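PDB 6HUZ: coenzyme F420-dependent N(5),N(10)-methenyltetrahydromethanopterin reductase-related protein from Desulfurobacterium thermolithotrophum DSM 11699, which is the bacterial [Fe]-hydrogenase paralogue HmdII, which binds the iron-guanylylpyridinol cofactor and uses tetrahydrofolate derivatives as substrates. Local coordinates for residues Thr118-Ile121 / Leu122-Asn125; Pro154-Lys157 / His158-Ile161; Glu292-Glu295 / Glu296-Pro299; Ala266-Ala269 / Ser270-Met274; Asp75-Ala78 / Ala79-Ala82. One frame throughout, in Å; residues are numbered along the deposited sequence.

Interaction 1 of 5, residues Thr118-Ile121 / Leu122-Asn125; sequences TMSI and LVLN. With FE9 (iron-guanylyl pyridinol cofactor), chain B.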
# COMPACT_ATOMS: atom_id res chain seq x y z
N THR A 118 -16.25 3.71 -13.96
CA THR A 118 -17.18 4.21 -12.94
C THR A 118 -17.87 3.17 -12.05
O THR A 118 -18.66 3.56 -11.19
CB THR A 118 -18.27 5.03 -13.65
OG1 THR A 118 -18.90 4.20 -14.64
CG2 THR A 118 -17.71 6.30 -14.31
N MET A 119 -17.62 1.87 -12.24
CA MET A 119 -18.29 0.88 -11.40
C MET A 119 -17.52 -0.40 -11.37
O MET A 119 -17.19 -0.91 -12.43
CB MET A 119 -19.70 0.61 -11.98
CG MET A 119 -20.47 -0.50 -11.26
SD MET A 119 -20.49 -0.27 -9.47
CE MET A 119 -21.73 1.01 -9.35
N SER A 120 -17.22 -0.94 -10.15
CA SER A 120 -16.52 -2.21 -10.08
C SER A 120 -17.48 -3.30 -10.59
O SER A 120 -18.66 -3.30 -10.22
CB SER A 120 -16.13 -2.53 -8.65
OG SER A 120 -15.95 -3.92 -8.49
N ILE A 121 -16.99 -4.22 -11.43
CA ILE A 121 -17.84 -5.28 -11.95
C ILE A 121 -18.30 -6.21 -10.82
O ILE A 121 -19.41 -6.76 -10.91
CB ILE A 121 -17.18 -6.08 -13.12
CG1 ILE A 121 -18.23 -6.96 -13.84
CG2 ILE A 121 -16.01 -6.98 -12.63
CD1 ILE A 121 -19.53 -6.24 -14.49
N LEU A 122 -17.45 -6.37 -9.79
CA LEU A 122 -17.76 -7.23 -8.65
C LEU A 122 -18.87 -6.62 -7.82
O LEU A 122 -19.75 -7.34 -7.38
CB LEU A 122 -16.51 -7.52 -7.79
CG LEU A 122 -15.34 -8.18 -8.56
CD1 LEU A 122 -14.22 -8.62 -7.59
CD2 LEU A 122 -15.83 -9.40 -9.38
N VAL A 123 -18.85 -5.29 -7.64
CA VAL A 123 -19.91 -4.61 -6.90
C VAL A 123 -21.21 -4.77 -7.68
O VAL A 123 -22.22 -5.16 -7.11
CB VAL A 123 -19.58 -3.12 -6.65
CG1 VAL A 123 -20.79 -2.37 -6.08
CG2 VAL A 123 -18.40 -3.00 -5.73
N LEU A 124 -21.19 -4.48 -9.00
CA LEU A 124 -22.39 -4.62 -9.80
C LEU A 124 -22.93 -6.04 -9.82
O LEU A 124 -24.14 -6.24 -9.67
CB LEU A 124 -22.16 -4.15 -11.25
CG LEU A 124 -23.39 -4.26 -12.16
CD1 LEU A 124 -24.51 -3.38 -11.67
CD2 LEU A 124 -23.04 -3.91 -13.61
N ASN A 125 -22.06 -7.03 -10.02
CA ASN A 125 -22.48 -8.44 -10.06
C ASN A 125 -23.17 -8.86 -8.74
O ASN A 125 -24.18 -9.56 -8.75
CB ASN A 125 -21.26 -9.32 -10.34
CG ASN A 125 -21.59 -10.78 -10.25
OD1 ASN A 125 -21.29 -11.44 -9.27
ND2 ASN A 125 -22.21 -11.31 -11.26
O2 FE9 B . -13.92 9.90 -16.83
FE FE9 B . -13.16 6.83 -17.45
C1F FE9 B . -12.89 7.52 -19.13
O1F FE9 B . -12.72 7.93 -20.17
C2F FE9 B . -11.67 5.80 -17.68
O2F FE9 B . -10.76 5.14 -17.85
C8 FE9 B . -14.33 5.43 -18.01
O18 FE9 B . -13.93 4.38 -18.46
C7 FE9 B . -15.83 5.66 -17.87
C6 FE9 B . -15.99 7.12 -17.53
N1 FE9 B . -14.82 7.86 -17.31
C5 FE9 B . -17.33 7.72 -17.47
C5M FE9 B . -18.55 6.86 -17.68
C4 FE9 B . -17.44 9.15 -17.15
C3 FE9 B . -16.19 9.93 -16.90
C3M FE9 B . -16.22 11.41 -16.59
C2 FE9 B . -14.87 9.22 -17.01
O3P FE9 B . -18.69 9.66 -17.02
P1 FE9 B . -19.42 10.56 -18.15
O1P FE9 B . -18.42 11.10 -19.05
O2P FE9 B . -20.10 11.81 -17.39
O5' FE9 B . -20.45 9.58 -18.88
C5' FE9 B . -21.64 9.12 -18.25
C4' FE9 B . -22.72 9.13 -19.33
O4' FE9 B . -23.90 8.51 -18.84
C1' FE9 B . -25.01 9.17 -19.43
C2' FE9 B . -24.60 10.63 -19.43
O2' FE9 B . -25.34 11.44 -20.36
C3' FE9 B . -23.12 10.54 -19.77
O3' FE9 B . -22.86 10.70 -21.16
N9A FE9 B . -26.24 8.83 -18.69
C4A FE9 B . -26.98 7.80 -19.02
N3A FE9 B . -26.91 6.90 -20.04
C2A FE9 B . -27.88 5.97 -20.15
N2A FE9 B . -27.76 5.08 -21.15
N1A FE9 B . -28.93 5.88 -19.31
C6A FE9 B . -29.13 6.75 -18.31
O6A FE9 B . -30.10 6.65 -17.53
C5A FE9 B . -28.11 7.78 -18.09
N7A FE9 B . -27.92 8.79 -17.22
C8A FE9 B . -26.77 9.42 -17.60
O HOH W 1 -12.13 8.21 -16.01
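The N-cap of helix 121-127 is Ser-120, whose side chain meets the amides of Leu-122 and Val-123 as the chain leaves the loop after strand 112-115. Its hydroxyl stands anti to the backbone N (chi1 157°), and this turns OG over the first helical turn, where it accepts two weak bonds. Val-123 N reaches Ser-120 OG at 3.3 Å in a fairly straight approach, N-H...O 163°; Leu-122 N, at 3.2 Å from the same Ser-120 OG, donates at a much more bent angle. Behind the cap the ordinary helical bonds begin, with Leu-124 N 3.0 Å from Ser-120 O and Asn-125 N 2.8 Å from Ile-121 O. Apolar groups pack around this start. The bent thioether of Met-119 crosses Val-123 at about a right angle, SD lying 4.0 Å from Val-123 CG1, while Met-119 CG sits 4.0 Å from Leu-124 CB; Met-119 and Leu-124 both rest on Phe-97 of helix 95-103. Ile-121 CG2 meets Leu-122 CD2 at 4.1 Å, and Ile-121 also touches Phe-142 of strand 141-144. At the other end of the loop Thr-118 sets its methyl CG2 3.5 Å from pyridinol atom C5 of the cofactor, with OG1 bonded to Thr-89 O. The whole forms a strand-loop-helix passage beside the cofactor, as in Rossmann-like domains.

Interaction 2 of 5, residues Pro154-Lys157 / His158-Ile161; sequences PQHK and HYLI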
# COMPACT_ATOMS: atom_id res chain seq x y z
N PRO A 154 -5.10 9.63 -28.23
CA PRO A 154 -4.13 8.66 -28.76
C PRO A 154 -3.65 7.64 -27.71
O PRO A 154 -3.18 6.57 -28.09
CB PRO A 154 -2.97 9.53 -29.22
CG PRO A 154 -3.12 10.82 -28.47
CD PRO A 154 -4.59 11.01 -28.29
N GLN A 155 -3.76 7.96 -26.40
CA GLN A 155 -3.32 7.06 -25.32
C GLN A 155 -4.24 5.84 -25.22
O GLN A 155 -3.81 4.80 -24.73
CB GLN A 155 -3.34 7.78 -23.92
CG GLN A 155 -2.28 8.86 -23.75
CD GLN A 155 -2.63 10.19 -24.40
OE1 GLN A 155 -3.74 10.42 -24.90
NE2 GLN A 155 -1.68 11.11 -24.40
N HIS A 156 -5.51 5.96 -25.66
CA HIS A 156 -6.40 4.81 -25.56
C HIS A 156 -6.02 3.77 -26.63
O HIS A 156 -6.44 3.87 -27.78
CB HIS A 156 -7.87 5.24 -25.68
CG HIS A 156 -8.79 4.07 -25.66
ND1 HIS A 156 -9.80 3.94 -26.59
CD2 HIS A 156 -8.79 2.99 -24.85
CE1 HIS A 156 -10.41 2.80 -26.30
NE2 HIS A 156 -9.82 2.18 -25.28
N LYS A 157 -5.19 2.77 -26.23
CA LYS A 157 -4.76 1.74 -27.18
C LYS A 157 -5.01 0.38 -26.61
O LYS A 157 -4.33 -0.55 -26.96
CB LYS A 157 -3.26 1.90 -27.47
CG LYS A 157 -2.87 3.35 -27.73
CD LYS A 157 -1.63 3.49 -28.61
CE LYS A 157 -0.60 4.40 -28.01
NZ LYS A 157 0.12 5.17 -29.06
N HIS A 158 -5.98 0.25 -25.71
CA HIS A 158 -6.16 -1.06 -25.07
C HIS A 158 -7.42 -1.05 -24.28
O HIS A 158 -8.04 0.00 -24.10
CB HIS A 158 -4.99 -1.22 -24.00
CG HIS A 158 -4.86 0.04 -23.20
ND1 HIS A 158 -4.01 1.07 -23.59
CD2 HIS A 158 -5.57 0.46 -22.12
CE1 HIS A 158 -4.21 2.05 -22.73
NE2 HIS A 158 -5.14 1.74 -21.83
N TYR A 159 -7.78 -2.20 -23.75
CA TYR A 159 -8.92 -2.36 -22.84
C TYR A 159 -8.48 -3.36 -21.73
O TYR A 159 -7.73 -4.30 -22.00
CB TYR A 159 -10.14 -2.93 -23.53
CG TYR A 159 -10.90 -1.96 -24.39
CD1 TYR A 159 -11.63 -0.92 -23.83
CD2 TYR A 159 -10.89 -2.07 -25.78
CE1 TYR A 159 -12.34 -0.02 -24.62
CE2 TYR A 159 -11.60 -1.18 -26.58
CZ TYR A 159 -12.32 -0.16 -26.00
OH TYR A 159 -13.01 0.75 -26.76
N LEU A 160 -8.99 -3.15 -20.50
CA LEU A 160 -8.76 -4.05 -19.39
C LEU A 160 -10.06 -4.83 -19.31
O LEU A 160 -11.13 -4.22 -19.19
CB LEU A 160 -8.49 -3.29 -18.09
CG LEU A 160 -7.33 -2.32 -18.12
CD1 LEU A 160 -7.00 -1.83 -16.68
CD2 LEU A 160 -6.11 -2.94 -18.73
N ILE A 161 -9.95 -6.17 -19.42
CA ILE A 161 -11.07 -7.12 -19.43
C ILE A 161 -11.01 -8.04 -18.24
O ILE A 161 -10.05 -8.81 -18.05
CB ILE A 161 -11.11 -7.91 -20.79
CG1 ILE A 161 -11.30 -6.95 -21.97
CG2 ILE A 161 -12.22 -8.99 -20.80
CD1 ILE A 161 -10.85 -7.57 -23.30
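His-156 and Tyr-159 form a T-shaped (edge-to-face) aromatic pair where the loop after strand 141-144 runs into strand 158-163, which pairs in parallel with strand 190-195. The imidazole edge points at the phenol face: the ring centroids are 4.8 Å apart and the planes meet at 76°. His-156 NE2 stands 3.4 Å above the Tyr-159 ring plane, offset toward its rim, and His-156 CE1 comes within 3.3 Å of Tyr-159 OH, which lies near the imidazole plane. With CG of His-156 anti to its N (chi1 177°), the ring extends forward along the chain to meet the residue three places on. His-158 behaves differently: its CG sits between the backbone N and the carbonyl carbon (chi1 46°), which turns the imidazole back toward the Lys-157 carbonyl carbon and brings His-158 CE1 to 3.4 Å from Gln-155 O. The lysine's CB flanks the same ring, 4.0 Å from His-158 ND1. Further out, Ala-148 O, in a residue of the methenyltetrahydrofolate pocket, takes a hydrogen bond from His-158 NE2 and so fixes the ring's rotation. Tyr-159 and His-156 both rest on Glu-38 of helix 32-41, and His-158 packs on Ala-269 of the second subunit. Lys-157 and Tyr-159 make backbone bonds to Glu-190, whereas the buried amide N of His-158, between them, has no partner in the model.

Interaction 3 of 5, residues Glu292-Glu295 / Glu296-Pro299; sequences EKIE and ETIP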
# COMPACT_ATOMS: atom_id res chain seq x y z
N GLU A 292 10.63 17.28 1.24
CA GLU A 292 11.23 18.53 1.73
C GLU A 292 10.29 19.73 1.66
O GLU A 292 10.36 20.60 2.54
CB GLU A 292 12.52 18.85 0.94
CG GLU A 292 13.64 17.84 1.16
CD GLU A 292 14.93 18.13 0.42
OE1 GLU A 292 15.91 17.38 0.63
OE2 GLU A 292 14.96 19.10 -0.37
N LYS A 293 9.44 19.83 0.64
CA LYS A 293 8.54 20.98 0.52
C LYS A 293 7.11 20.51 0.53
O LYS A 293 6.23 21.24 0.07
CB LYS A 293 8.81 21.73 -0.80
CG LYS A 293 10.28 21.98 -1.10
CD LYS A 293 10.49 23.10 -2.12
CE LYS A 293 11.60 24.05 -1.73
NZ LYS A 293 12.19 24.74 -2.91
N ILE A 294 6.85 19.31 1.04
CA ILE A 294 5.50 18.76 1.03
C ILE A 294 4.46 19.67 1.67
O ILE A 294 3.35 19.75 1.14
CB ILE A 294 5.48 17.33 1.60
CG1 ILE A 294 4.20 16.62 1.17
CG2 ILE A 294 5.64 17.32 3.11
CD1 ILE A 294 4.33 15.19 1.16
N GLU A 295 4.79 20.33 2.77
CA GLU A 295 3.87 21.23 3.49
C GLU A 295 3.39 22.44 2.67
O GLU A 295 2.29 22.92 2.91
CB GLU A 295 4.50 21.70 4.82
CG GLU A 295 5.61 22.74 4.70
CD GLU A 295 6.94 22.24 4.15
OE1 GLU A 295 7.30 21.07 4.42
OE2 GLU A 295 7.63 23.03 3.46
N GLU A 296 4.19 22.94 1.72
CA GLU A 296 3.81 24.09 0.91
C GLU A 296 2.79 23.70 -0.16
O GLU A 296 1.96 24.51 -0.56
CB GLU A 296 5.03 24.68 0.18
CG GLU A 296 6.28 24.87 1.02
CD GLU A 296 7.43 25.51 0.28
OE1 GLU A 296 8.59 25.29 0.69
OE2 GLU A 296 7.18 26.23 -0.72
N THR A 297 2.88 22.44 -0.63
CA THR A 297 2.04 21.89 -1.68
C THR A 297 0.63 21.48 -1.21
O THR A 297 -0.33 21.58 -2.00
CB THR A 297 2.77 20.68 -2.35
OG1 THR A 297 2.77 19.54 -1.48
CG2 THR A 297 4.21 21.00 -2.77
N ILE A 298 0.49 21.03 0.06
CA ILE A 298 -0.80 20.59 0.61
C ILE A 298 -1.14 21.25 1.95
O ILE A 298 -1.46 20.56 2.92
CB ILE A 298 -0.83 19.04 0.71
CG1 ILE A 298 0.40 18.49 1.51
CG2 ILE A 298 -0.88 18.45 -0.70
CD1 ILE A 298 0.14 17.22 2.25
N PRO A 299 -1.13 22.60 2.04
CA PRO A 299 -1.45 23.27 3.32
C PRO A 299 -2.80 22.89 3.90
O PRO A 299 -2.94 22.78 5.12
CB PRO A 299 -1.40 24.76 2.96
CG PRO A 299 -1.55 24.81 1.46
CD PRO A 299 -0.81 23.59 0.99
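Ile-294 O takes three hydrogen bonds from Thr-297 and Ile-298, the strongest from a side chain. Thr-297 OG1 donates to Ile-294 O at 2.7 Å, approaching 25° off the carbonyl plane; the hydroxyl can do so because it sits between its own backbone N and carbonyl carbon (chi1 73°), folded back over the preceding turn. The two amide bonds to this oxygen are weak, with Thr-297 N and Ile-298 N each 3.3 Å from Ile-294 O, so the hydroxyl reinforces a carbonyl that the main chain holds loosely. One residue earlier, Glu-296 N lies 3.1 Å from Lys-293 O, but well above that carbonyl's plane. This mixture of three- and four-residue spacings belongs to a single-turn helix, 294-297, set between helices 282-292 and 299-306 in the helical C-terminal part of the chain. Lys-293 occupies its N-cap position, while Ile-298 leaves helical angles and stands in turn at the N-cap position of the next helix. On the solvent side Glu-295 and Glu-296 lie alongside each other, pointing the same way, with OE2 of Glu-295 3.7 Å from OE1 of Glu-296 and the carboxylate planes 44° apart. Some of that like-charge cost may be eased by Lys-293, whose NZ is nevertheless 5.1 Å from Glu-296 OE1, too far for contact. On the buried side Ile-294 CG1 touches Ile-298 CD1 at 4.2 Å. These isoleucines pack against Phe-214 and Ile-218 of the second subunit, where Arg-225 of that subunit also bonds to Thr-297 O.

Interaction 4 of 5, residues Ala266-Ala269 / Ser270-Met274; sequences AMKA and SLQSM. With GUE (5,10-Methenyltetrahydrofolate), chain C.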
# COMPACT_ATOMS: atom_id res chain seq x y z
N ALA A 266 9.69 12.58 10.40
CA ALA A 266 10.30 11.29 10.75
C ALA A 266 10.57 10.49 9.51
O ALA A 266 11.64 9.91 9.39
CB ALA A 266 9.37 10.50 11.67
N MET A 267 9.60 10.43 8.58
CA MET A 267 9.80 9.68 7.37
C MET A 267 10.97 10.27 6.61
O MET A 267 11.84 9.55 6.16
CB MET A 267 8.55 9.74 6.51
CG MET A 267 7.42 8.92 7.08
SD MET A 267 6.13 8.66 5.84
CE MET A 267 5.46 10.29 5.71
N LYS A 268 11.01 11.60 6.46
CA LYS A 268 12.11 12.21 5.72
C LYS A 268 13.49 11.91 6.33
O LYS A 268 14.44 11.65 5.60
CB LYS A 268 11.88 13.71 5.71
CG LYS A 268 12.92 14.54 4.98
CD LYS A 268 12.67 16.05 5.17
CE LYS A 268 11.22 16.45 5.46
NZ LYS A 268 11.14 17.86 5.93
N ALA A 269 13.59 11.97 7.66
CA ALA A 269 14.83 11.72 8.38
C ALA A 269 15.25 10.28 8.18
O ALA A 269 16.37 10.02 7.75
CB ALA A 269 14.63 12.01 9.85
N SER A 270 14.35 9.34 8.48
CA SER A 270 14.61 7.90 8.33
C SER A 270 15.06 7.54 6.88
O SER A 270 16.00 6.76 6.70
CB SER A 270 13.33 7.10 8.65
OG SER A 270 13.50 5.72 8.35
N LEU A 271 14.38 8.12 5.88
CA LEU A 271 14.66 7.85 4.46
C LEU A 271 16.08 8.22 4.05
O LEU A 271 16.64 7.59 3.14
CB LEU A 271 13.65 8.58 3.54
CG LEU A 271 13.74 8.27 2.03
CD1 LEU A 271 13.37 6.81 1.75
CD2 LEU A 271 12.80 9.24 1.20
N GLN A 272 16.70 9.18 4.72
CA GLN A 272 18.07 9.58 4.37
C GLN A 272 19.05 8.40 4.43
O GLN A 272 19.98 8.33 3.62
CB GLN A 272 18.57 10.71 5.29
CG GLN A 272 17.76 12.00 5.19
CD GLN A 272 17.33 12.35 3.77
OE1 GLN A 272 18.14 12.70 2.92
NE2 GLN A 272 16.05 12.27 3.48
N SER A 273 18.85 7.48 5.37
CA SER A 273 19.75 6.35 5.55
C SER A 273 19.50 5.21 4.57
O SER A 273 20.23 4.23 4.59
CB SER A 273 19.71 5.86 6.99
OG SER A 273 20.37 6.81 7.81
N MET A 274 18.49 5.35 3.71
CA MET A 274 18.24 4.30 2.72
C MET A 274 18.58 4.81 1.32
O MET A 274 18.30 4.12 0.32
CB MET A 274 16.80 3.78 2.86
CG MET A 274 16.64 2.76 3.99
SD MET A 274 17.61 1.20 3.75
CE MET A 274 16.89 0.60 2.13
N1 GUE C . 17.84 3.16 7.22
C2 GUE C . 16.71 3.09 7.97
N3 GUE C . 16.33 1.99 8.63
C4 GUE C . 17.04 0.87 8.64
C6 GUE C . 20.61 0.08 7.55
C1' GUE C . 20.10 -6.33 7.25
C2' GUE C . 18.88 -5.70 7.00
C3' GUE C . 18.80 -4.30 6.96
C4' GUE C . 19.95 -3.52 7.18
C5' GUE C . 21.16 -4.17 7.46
O4 GUE C . 16.64 -0.11 9.30
C4A GUE C . 18.31 0.88 7.88
N5 GUE C . 19.18 -0.19 7.68
C7 GUE C . 20.67 0.98 6.32
N8 GUE C . 19.81 2.15 6.43
C8A GUE C . 18.66 2.10 7.16
N2 GUE C . 15.92 4.20 7.99
C9 GUE C . 21.11 -1.29 7.08
N10 GUE C . 19.90 -2.10 7.22
C6' GUE C . 21.23 -5.56 7.48
C11 GUE C . 20.19 -7.84 7.30
O11 GUE C . 19.32 -8.54 6.81
N GUE C . 21.24 -8.40 7.92
CA GUE C . 21.33 -9.84 8.18
C GUE C . 21.53 -10.14 9.65
OX1 GUE C . 22.10 -9.28 10.38
OX2 GUE C . 21.13 -11.22 10.12
CB GUE C . 22.42 -10.50 7.32
CG GUE C . 23.14 -9.53 6.37
CD GUE C . 24.30 -10.18 5.63
OE1 GUE C . 24.41 -9.97 4.39
OE2 GUE C . 25.12 -10.88 6.28
C1 GUE C . 18.86 -1.41 7.48
O HOH W 2 18.26 8.25 8.71
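Lys-268 O is gripped twice by Gln-272, through the side-chain amide and, more loosely, the backbone. Gln-272 NE2 donates to Lys-268 O at 2.7 Å in a nearly straight bond (170°), with the oxygen only 4° out of the glutamine's amide plane; Gln-272 N, 3.5 Å from Lys-268 O, adds a weak bond. This lies toward the C-terminal part of helix 264-271, where the side-chain bond supplements a weak main-chain one. The glutamine bends at chi2 (-39°), which folds its amide back beside the lysine chain, and NE2 also bonds to Ser-288 OG of helix 282-292. Losing the amide to an alanine here would probably leave Lys-268 O with little more than its weak backbone bond and cost Ser-288 OG a partner. The main bond of Gln-272 N is to Ala-269 O, 3.2 Å away, approaching from above that carbonyl's plane, and a water 2.8 Å from Ala-269 O also lies within bonding distance of Ser-273 OG.

The same turn binds 5,10-methenyltetrahydrofolate through residues on both sides of Gln-272. Ligand N2 donates to Ser-270 O at 2.9 Å and makes a weak, bent bond to Ser-270 OG, itself bonded to Val-202 O of the second subunit, so the pterin site is built at the subunit interface. Ligand N8 donates to Ser-273 O at 2.8 Å. Met-274, bent at chi2 and chi3, lays its thioether against the pterin, with SD 3.6 Å from ligand N8.

Interaction 5 of 5, residues Asp75-Ala78 / Ala79-Ala82; sequences DIEA and AKEA. With FE9 (iron-guanylyl pyridinol cofactor), chain B.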
# COMPACT_ATOMS: atom_id res chain seq x y z
N ASP A 75 -33.14 2.87 -23.27
CA ASP A 75 -32.20 1.87 -22.76
C ASP A 75 -32.75 0.46 -22.89
O ASP A 75 -32.00 -0.45 -23.22
CB ASP A 75 -31.89 2.14 -21.28
CG ASP A 75 -31.02 3.35 -20.97
OD1 ASP A 75 -30.47 3.94 -21.92
OD2 ASP A 75 -30.90 3.70 -19.78
N ILE A 76 -34.05 0.28 -22.64
CA ILE A 76 -34.67 -1.04 -22.75
C ILE A 76 -34.67 -1.51 -24.21
O ILE A 76 -34.33 -2.65 -24.49
CB ILE A 76 -36.10 -1.04 -22.15
CG1 ILE A 76 -36.04 -1.02 -20.61
CG2 ILE A 76 -36.88 -2.27 -22.65
CD1 ILE A 76 -37.39 -0.99 -19.91
N GLU A 77 -35.05 -0.65 -25.13
CA GLU A 77 -35.07 -1.06 -26.53
C GLU A 77 -33.66 -1.31 -27.02
O GLU A 77 -33.45 -2.22 -27.82
CB GLU A 77 -35.80 -0.03 -27.40
CG GLU A 77 -37.30 -0.24 -27.44
CD GLU A 77 -37.73 -1.57 -28.04
OE1 GLU A 77 -37.32 -1.87 -29.18
OE2 GLU A 77 -38.49 -2.31 -27.37
N ALA A 78 -32.69 -0.53 -26.53
CA ALA A 78 -31.30 -0.67 -26.92
C ALA A 78 -30.71 -2.01 -26.47
O ALA A 78 -29.73 -2.47 -27.06
CB ALA A 78 -30.48 0.47 -26.31
N ALA A 79 -31.29 -2.64 -25.44
CA ALA A 79 -30.79 -3.92 -24.92
C ALA A 79 -31.26 -5.15 -25.71
O ALA A 79 -30.55 -6.15 -25.76
CB ALA A 79 -31.23 -4.08 -23.47
N LYS A 80 -32.44 -5.07 -26.32
CA LYS A 80 -33.11 -6.14 -27.08
C LYS A 80 -32.22 -7.06 -27.93
O LYS A 80 -32.42 -8.28 -27.87
CB LYS A 80 -34.24 -5.58 -27.93
CG LYS A 80 -35.29 -4.76 -27.16
CD LYS A 80 -36.43 -5.60 -26.61
CE LYS A 80 -37.43 -4.72 -25.90
NZ LYS A 80 -38.84 -5.11 -26.17
N GLU A 81 -31.28 -6.53 -28.74
CA GLU A 81 -30.45 -7.47 -29.53
C GLU A 81 -28.97 -7.43 -29.07
O GLU A 81 -28.10 -8.00 -29.74
CB GLU A 81 -30.52 -7.21 -31.04
CG GLU A 81 -31.86 -6.73 -31.55
CD GLU A 81 -31.75 -6.19 -32.96
OE1 GLU A 81 -32.07 -6.94 -33.91
OE2 GLU A 81 -31.32 -5.02 -33.12
N ALA A 82 -28.68 -6.77 -27.96
CA ALA A 82 -27.34 -6.60 -27.46
C ALA A 82 -26.64 -7.88 -26.95
O ALA A 82 -27.10 -8.50 -25.99
CB ALA A 82 -27.34 -5.53 -26.38
O2 FE9 B . -13.92 9.90 -16.83
FE FE9 B . -13.16 6.83 -17.45
C1F FE9 B . -12.89 7.52 -19.13
O1F FE9 B . -12.72 7.93 -20.17
C2F FE9 B . -11.67 5.80 -17.68
O2F FE9 B . -10.76 5.14 -17.85
C8 FE9 B . -14.33 5.43 -18.01
O18 FE9 B . -13.93 4.38 -18.46
C7 FE9 B . -15.83 5.66 -17.87
C6 FE9 B . -15.99 7.12 -17.53
N1 FE9 B . -14.82 7.86 -17.31
C5 FE9 B . -17.33 7.72 -17.47
C5M FE9 B . -18.55 6.86 -17.68
C4 FE9 B . -17.44 9.15 -17.15
C3 FE9 B . -16.19 9.93 -16.90
C3M FE9 B . -16.22 11.41 -16.59
C2 FE9 B . -14.87 9.22 -17.01
O3P FE9 B . -18.69 9.66 -17.02
P1 FE9 B . -19.42 10.56 -18.15
O1P FE9 B . -18.42 11.10 -19.05
O2P FE9 B . -20.10 11.81 -17.39
O5' FE9 B . -20.45 9.58 -18.88
C5' FE9 B . -21.64 9.12 -18.25
C4' FE9 B . -22.72 9.13 -19.33
O4' FE9 B . -23.90 8.51 -18.84
C1' FE9 B . -25.01 9.17 -19.43
C2' FE9 B . -24.60 10.63 -19.43
O2' FE9 B . -25.34 11.44 -20.36
C3' FE9 B . -23.12 10.54 -19.77
O3' FE9 B . -22.86 10.70 -21.16
N9A FE9 B . -26.24 8.83 -18.69
C4A FE9 B . -26.98 7.80 -19.02
N3A FE9 B . -26.91 6.90 -20.04
C2A FE9 B . -27.88 5.97 -20.15
N2A FE9 B . -27.76 5.08 -21.15
N1A FE9 B . -28.93 5.88 -19.31
C6A FE9 B . -29.13 6.75 -18.31
O6A FE9 B . -30.10 6.65 -17.53
C5A FE9 B . -28.11 7.78 -18.09
N7A FE9 B . -27.92 8.79 -17.22
C8A FE9 B . -26.77 9.42 -17.60
O HOH W 3 -32.14 -2.93 -30.95
O HOH W 4 -29.84 -3.96 -29.39
O HOH W 1 -12.13 8.21 -16.01
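Glu-77 and Lys-80 cross obliquely on the exposed side of the turn, joined by a salt bridge of 3.1 Å between Glu-77 OE2 and Lys-80 NZ. The glutamate chain folds at chi2 (-63°), which carries its carboxylate forward to the lysine's end; Lys-80 CG lies 3.2 Å from Glu-77 O, and the bends beyond it bring NZ round to the carboxylate. Ile-76 meets the same lysine, also obliquely, its CG2 4.1 Å from Lys-80 CE. Beneath them the backbone is loosely wound: Ala-79 N lies 3.2 Å from Ile-76 O, well above that carbonyl's plane, and adds a weak bond to Asp-75 O. These residues make the short, weakly bonded helix 75-79 of the Rossmann-like domain, from which a type I turn, Ala-79 to Ala-82, leads to strand 84-87. At the helix start Asp-75 faces the cofactor's guanine edge, OD2 3.0 Å from N1A (178°) and OD1 3.0 Å from N2A. Replacing this aspartate by an alanine would probably leave the N-H of N1A and one N-H of N2A without these acceptors and Ser-49 OG, a further partner of OD1, without its mate. At the other end a water bridges Ala-78 O, at 2.8 Å, to Glu-81 N.

Overall arrangement
Interactions 1 and 5 address the two ends of one iron-guanylylpyridinol molecule: Thr-118 of interaction 1 touches the pyridinol and Asp-75 of interaction 5 binds the guanine, with centres about 20 Å apart. Interaction 2 stands about 8 Å from interaction 1 at the nearest atoms, and its His-158 side chain comes within about 6 Å of a bound methenyltetrahydrofolate. Interactions 3 and 4 lie in the helical part of the chain, centres about 17 Å apart, and touch where Lys-268 NZ is 4.3 Å from Glu-292 CA. Across the dimer, interaction 2 of one chain packs on Ala-269 and Ser-273 of interaction 4 in the other; Lys-17 and Gly-203 of the second subunit also bind the methenyltetrahydrofolate held by interaction 4.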